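Local coordinates for protein histidine--tRNA ligase (Staphylococcus aureus, PDB 1QE0) that catalyses the ATP-dependent attachment of L-histidine to tRNA(His), releasing AMP and diphosphate, and works as a homodimeric class II aminoacyl-tRNA synthetase, at residues A[163-168]-A[262-267]; A[286-291]-A[300-305]. All blocks are in the same frame, centred on the assembly; numbering follows the deposited sequence.

Contact 1. Residues A[163-168]-A[262-267]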
loop_
_atom_site.group_PDB
_atom_site.type_symbol
_atom_site.label_atom_id
_atom_site.label_comp_id
_atom_site.label_asym_id
_atom_site.label_seq_id
_atom_site.Cartn_x
_atom_site.Cartn_y
_atom_site.Cartn_z
ATOM N N ILE A 163 -4.857 18.965 20.702
ATOM C CA ILE A 163 -5.930 18.102 21.210
ATOM C C ILE A 163 -7.025 18.891 21.927
ATOM O O ILE A 163 -6.853 20.054 22.244
ATOM C CB ILE A 163 -5.386 17.075 22.204
ATOM C CG1 ILE A 163 -4.874 17.781 23.437
ATOM C CG2 ILE A 163 -4.226 16.292 21.603
ATOM C CD1 ILE A 163 -4.356 16.823 24.477
ATOM N N ASN A 164 -8.145 18.233 22.179
ATOM C CA ASN A 164 -9.291 18.808 22.860
ATOM C C ASN A 164 -10.218 17.634 23.221
ATOM O O ASN A 164 -10.016 16.495 22.789
ATOM C CB ASN A 164 -10.047 19.815 21.961
ATOM C CG ASN A 164 -11.247 20.478 22.691
ATOM O OD1 ASN A 164 -12.314 20.772 22.115
ATOM N ND2 ASN A 164 -11.071 20.671 23.988
ATOM N N SER A 165 -11.225 17.905 24.033
ATOM C CA SER A 165 -12.154 16.882 24.413
ATOM C C SER A 165 -13.529 17.454 24.386
ATOM O O SER A 165 -13.759 18.522 24.920
ATOM C CB SER A 165 -11.886 16.422 25.814
ATOM O OG SER A 165 -12.902 15.506 26.185
ATOM N N VAL A 166 -14.456 16.715 23.811
ATOM C CA VAL A 166 -15.825 17.154 23.744
ATOM C C VAL A 166 -16.667 16.314 24.708
ATOM O O VAL A 166 -17.872 16.143 24.526
ATOM C CB VAL A 166 -16.326 17.083 22.291
ATOM C CG1 VAL A 166 -15.746 18.255 21.490
ATOM C CG2 VAL A 166 -15.868 15.790 21.654
ATOM N N GLY A 167 -16.006 15.782 25.732
ATOM C CA GLY A 167 -16.677 14.978 26.737
ATOM C C GLY A 167 -17.441 13.783 26.218
ATOM O O GLY A 167 -17.342 13.444 25.066
ATOM N N ASP A 168 -18.192 13.133 27.093
ATOM C CA ASP A 168 -18.985 11.952 26.748
ATOM C C ASP A 168 -20.348 12.314 26.199
ATOM O O ASP A 168 -20.604 13.471 25.875
ATOM C CB ASP A 168 -19.169 11.056 27.986
ATOM C CG ASP A 168 -19.910 11.758 29.132
ATOM O OD1 ASP A 168 -20.143 12.975 29.047
ATOM O OD2 ASP A 168 -20.249 11.096 30.140
ATOM N N TYR A 262 -19.175 11.891 18.038
ATOM C CA TYR A 262 -17.764 12.184 18.284
ATOM C C TYR A 262 -17.561 12.441 19.768
ATOM O O TYR A 262 -17.986 13.439 20.287
ATOM C CB TYR A 262 -17.322 13.406 17.469
ATOM C CG TYR A 262 -16.603 13.049 16.195
ATOM C CD1 TYR A 262 -15.871 11.894 16.090
ATOM C CD2 TYR A 262 -16.565 13.908 15.144
ATOM C CE1 TYR A 262 -15.112 11.622 14.978
ATOM C CE2 TYR A 262 -15.803 13.642 14.025
ATOM C CZ TYR A 262 -15.072 12.500 13.956
ATOM O OH TYR A 262 -14.250 12.265 12.884
ATOM N N THR A 263 -16.869 11.561 20.454
ATOM C CA THR A 263 -16.678 11.746 21.876
ATOM C C THR A 263 -15.220 12.005 22.199
ATOM O O THR A 263 -14.353 11.982 21.322
ATOM C CB THR A 263 -17.132 10.485 22.669
ATOM O OG1 THR A 263 -18.324 9.939 22.097
ATOM C CG2 THR A 263 -17.435 10.826 24.098
ATOM N N HIS A 264 -14.992 12.290 23.476
ATOM C CA HIS A 264 -13.685 12.551 24.055
ATOM C C HIS A 264 -12.584 13.180 23.218
ATOM O O HIS A 264 -12.770 14.275 22.661
ATOM C CB HIS A 264 -13.189 11.292 24.717
ATOM C CG HIS A 264 -13.967 10.905 25.905
ATOM N ND1 HIS A 264 -14.964 9.954 25.866
ATOM C CD2 HIS A 264 -13.887 11.295 27.206
ATOM C CE1 HIS A 264 -15.457 9.765 27.086
ATOM N NE2 HIS A 264 -14.802 10.575 27.896
ATOM N N THR A 265 -11.436 12.500 23.143
ATOM C CA THR A 265 -10.295 13.028 22.421
ATOM C C THR A 265 -10.465 13.402 20.974
ATOM O O THR A 265 -11.026 12.645 20.184
ATOM C CB THR A 265 -9.125 12.137 22.576
ATOM O OG1 THR A 265 -8.918 11.991 23.972
ATOM C CG2 THR A 265 -7.878 12.766 21.966
ATOM N N ALA A 266 -10.013 14.606 20.656
ATOM C CA ALA A 266 -10.074 15.136 19.311
ATOM C C ALA A 266 -8.688 15.724 19.158
ATOM O O ALA A 266 -8.130 16.224 20.129
ATOM C CB ALA A 266 -11.125 16.204 19.214
ATOM N N PHE A 267 -8.078 15.532 17.993
ATOM C CA PHE A 267 -6.752 16.051 17.773
ATOM C C PHE A 267 -6.487 16.361 16.315
ATOM O O PHE A 267 -7.257 15.972 15.428
ATOM C CB PHE A 267 -5.685 15.113 18.340
ATOM C CG PHE A 267 -5.454 13.890 17.516
ATOM C CD1 PHE A 267 -6.275 12.774 17.662
ATOM C CD2 PHE A 267 -4.445 13.875 16.542
ATOM C CE1 PHE A 267 -6.103 11.656 16.851
ATOM C CE2 PHE A 267 -4.260 12.756 15.718
ATOM C CZ PHE A 267 -5.093 11.652 15.874
#
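Ile-163 and Phe-267 face each other across an antiparallel non-hydrogen-bonded pair, and their side chains touch near the backbone before parting. Ile-163 CG2 sits beside its own backbone N and so reaches Phe-267 CB at 3.8 Å; CG1 and the phenyl ring then lead away from the opposite strand. One step along, Asn-164 and Ala-266 turn to the other face and exchange both backbone bonds, Asn-164 N to Ala-266 O at 2.9 Å and Ala-266 N to Asn-164 O at 2.8 Å.

The pairing ends at a corner in the chain at His-264. Its imidazole starts away from residues 163-168 yet swings back, with CG anti to the carbonyl carbon (chi1 -68°), so that Asp-168 N lies over one ring face toward its rim and CE1 comes 4.0 Å from Asp-168 CB. Val-166 N donates to His-264 O at 3.2 Å, while Val-166 CG2 packs on Tyr-262 O. Ser-165 OG accepts from Gly-167 N at 3.1 Å, an ST turn bridging the two where the strand ends.

The contact belongs to the antiparallel part of the class II catalytic-domain sheet, where strand 159-165 gives way to helix 169-183; Asp-168 OD1 accepts from Ser-171 N as an N-cap. Tyr-234 of helix 231-245 stacks on His-264, helix 137-153 meets Phe-267, and strand 159-165 lies between strands 250-251 and 265-272.

Contact 2. Residues A[286-291]-A[300-305]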
loop_
_atom_site.group_PDB
_atom_site.type_symbol
_atom_site.label_atom_id
_atom_site.label_comp_id
_atom_site.label_asym_id
_atom_site.label_seq_id
_atom_site.Cartn_x
_atom_site.Cartn_y
_atom_site.Cartn_z
ATOM N N GLY A 286 -8.107 13.380 13.746
ATOM C CA GLY A 286 -8.960 12.287 14.175
ATOM C C GLY A 286 -9.480 12.430 15.592
ATOM O O GLY A 286 -9.445 13.514 16.150
ATOM N N GLY A 287 -9.970 11.331 16.169
ATOM C CA GLY A 287 -10.525 11.338 17.529
ATOM C C GLY A 287 -11.449 10.157 17.845
ATOM O O GLY A 287 -11.647 9.297 16.974
ATOM N N ARG A 288 -12.012 10.097 19.060
ATOM C CA ARG A 288 -12.919 8.995 19.466
ATOM C C ARG A 288 -14.327 9.230 18.972
ATOM O O ARG A 288 -14.709 10.355 18.652
ATOM C CB ARG A 288 -13.046 8.848 20.987
ATOM C CG ARG A 288 -11.798 8.477 21.739
ATOM C CD ARG A 288 -12.118 7.775 23.057
ATOM N NE ARG A 288 -12.676 6.461 22.794
ATOM C CZ ARG A 288 -11.975 5.333 22.725
ATOM N NH1 ARG A 288 -10.675 5.316 22.935
ATOM N NH2 ARG A 288 -12.555 4.256 22.252
ATOM N N TYR A 289 -15.136 8.185 19.028
ATOM C CA TYR A 289 -16.513 8.291 18.618
ATOM C C TYR A 289 -17.384 7.259 19.338
ATOM O O TYR A 289 -16.883 6.224 19.782
ATOM C CB TYR A 289 -16.623 8.130 17.095
ATOM C CG TYR A 289 -15.878 6.942 16.497
ATOM C CD1 TYR A 289 -16.457 5.680 16.423
ATOM C CD2 TYR A 289 -14.583 7.088 16.010
ATOM C CE1 TYR A 289 -15.760 4.599 15.886
ATOM C CE2 TYR A 289 -13.885 6.018 15.472
ATOM C CZ TYR A 289 -14.474 4.783 15.414
ATOM O OH TYR A 289 -13.762 3.730 14.894
ATOM N N ASN A 290 -18.625 7.624 19.647
ATOM C CA ASN A 290 -19.566 6.653 20.199
ATOM C C ASN A 290 -20.925 6.959 19.607
ATOM O O ASN A 290 -21.599 7.879 20.024
ATOM C CB ASN A 290 -19.641 6.598 21.726
ATOM C CG ASN A 290 -20.462 5.369 22.223
ATOM O OD1 ASN A 290 -19.942 4.496 22.930
ATOM N ND2 ASN A 290 -21.732 5.284 21.808
ATOM N N GLY A 291 -21.309 6.163 18.620
ATOM C CA GLY A 291 -22.568 6.357 17.935
ATOM C C GLY A 291 -22.421 6.116 16.440
ATOM O O GLY A 291 -23.420 5.969 15.744
ATOM N N SER A 300 -22.859 -0.914 19.902
ATOM C CA SER A 300 -22.564 0.408 20.445
ATOM C C SER A 300 -21.085 0.556 20.755
ATOM O O SER A 300 -20.715 1.305 21.668
ATOM C CB SER A 300 -23.368 0.677 21.708
ATOM O OG SER A 300 -24.740 0.584 21.441
ATOM N N GLU A 301 -20.238 -0.153 20.016
ATOM C CA GLU A 301 -18.813 -0.061 20.243
ATOM C C GLU A 301 -18.291 1.359 20.208
ATOM O O GLU A 301 -18.831 2.222 19.513
ATOM C CB GLU A 301 -18.059 -0.858 19.203
ATOM C CG GLU A 301 -18.345 -2.319 19.240
ATOM C CD GLU A 301 -17.983 -2.946 20.552
ATOM O OE1 GLU A 301 -17.146 -2.356 21.270
ATOM O OE2 GLU A 301 -18.541 -4.035 20.847
ATOM N N THR A 302 -17.270 1.589 21.030
ATOM C CA THR A 302 -16.569 2.864 21.130
ATOM C C THR A 302 -15.385 2.717 20.186
ATOM O O THR A 302 -15.033 1.601 19.818
ATOM C CB THR A 302 -16.048 3.128 22.574
ATOM O OG1 THR A 302 -15.878 1.889 23.292
ATOM C CG2 THR A 302 -17.007 3.995 23.317
ATOM N N GLY A 303 -14.763 3.821 19.803
ATOM C CA GLY A 303 -13.632 3.727 18.899
ATOM C C GLY A 303 -12.933 5.049 18.652
ATOM O O GLY A 303 -13.508 6.120 18.882
ATOM N N ILE A 304 -11.694 4.968 18.177
ATOM C CA ILE A 304 -10.879 6.134 17.882
ATOM C C ILE A 304 -10.112 5.815 16.621
ATOM O O ILE A 304 -9.739 4.664 16.377
ATOM C CB ILE A 304 -9.841 6.426 19.034
ATOM C CG1 ILE A 304 -9.030 7.700 18.757
ATOM C CG2 ILE A 304 -8.921 5.248 19.234
ATOM C CD1 ILE A 304 -8.009 7.990 19.792
ATOM N N GLY A 305 -9.853 6.844 15.836
ATOM C CA GLY A 305 -9.087 6.659 14.625
ATOM C C GLY A 305 -8.641 8.002 14.110
ATOM O O GLY A 305 -8.944 9.032 14.726
#
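Gly-305 O accepts one hydrogen bond from the facing strand, from Gly-287 N at 2.9 Å and nearly straight out from the carbonyl. In addition Gly-286 CA lies 3.3 Å from Gly-305 O, in a CA-H...O contact. Gly-305 N returns a bond to Gly-287 O at 3.2 Å. With Tyr-289 and Gly-303 forming the next hydrogen-bonded pair, the strands run antiparallel at 166°.

On the Tyr-289 face, the phenol lies over glycine backbone: Gly-303 CA is 4.0 Å from the ring centroid in a CH-pi contact, 21° off the normal. CG between the backbone N and the carbonyl carbon (chi1 48°) folds the ring over that strand, and Glu-130 holds its hydroxyl. The opposite face carries Arg-288, bent at chi3, whose CG meets Ile-304 CB at 3.9 Å and whose guanidinium has that same CB over one face, near the rim. NH1 goes on to a salt bridge with Asp-140.

Residues 286-289 are consistent with the histidine-specific GGRY motif, while strand 302-309 and the helix after it, 310-319, probably correspond to class II motif 3. Strand 302-309 is flanked by strands 280-290 and 123-132, with helix 137-153 against Ile-304.

How the contacts relate
Both contacts are antiparallel pairings in the large sheet of the class II catalytic domain, and strand 280-290 joins them by also bonding to strand 265-272: Thr-265 O meets Arg-288 N, and Phe-267 N meets Gly-286 O. Both are largely buried; contact 1 has no fully exposed residue, while contact 2 has one, Ser-300. Their chemistry differs with their place in the sheet. Contact 1 lies where a strand runs out into a corner and a helix start, and adds turn and capping bonds to its pairing; contact 2 rests on two hydrogen-bonded pairs, Gly-287 with Gly-305 and Tyr-289 with Gly-303. Asp-140 of helix 137-153 serves both, binding Thr-265 and Arg-288.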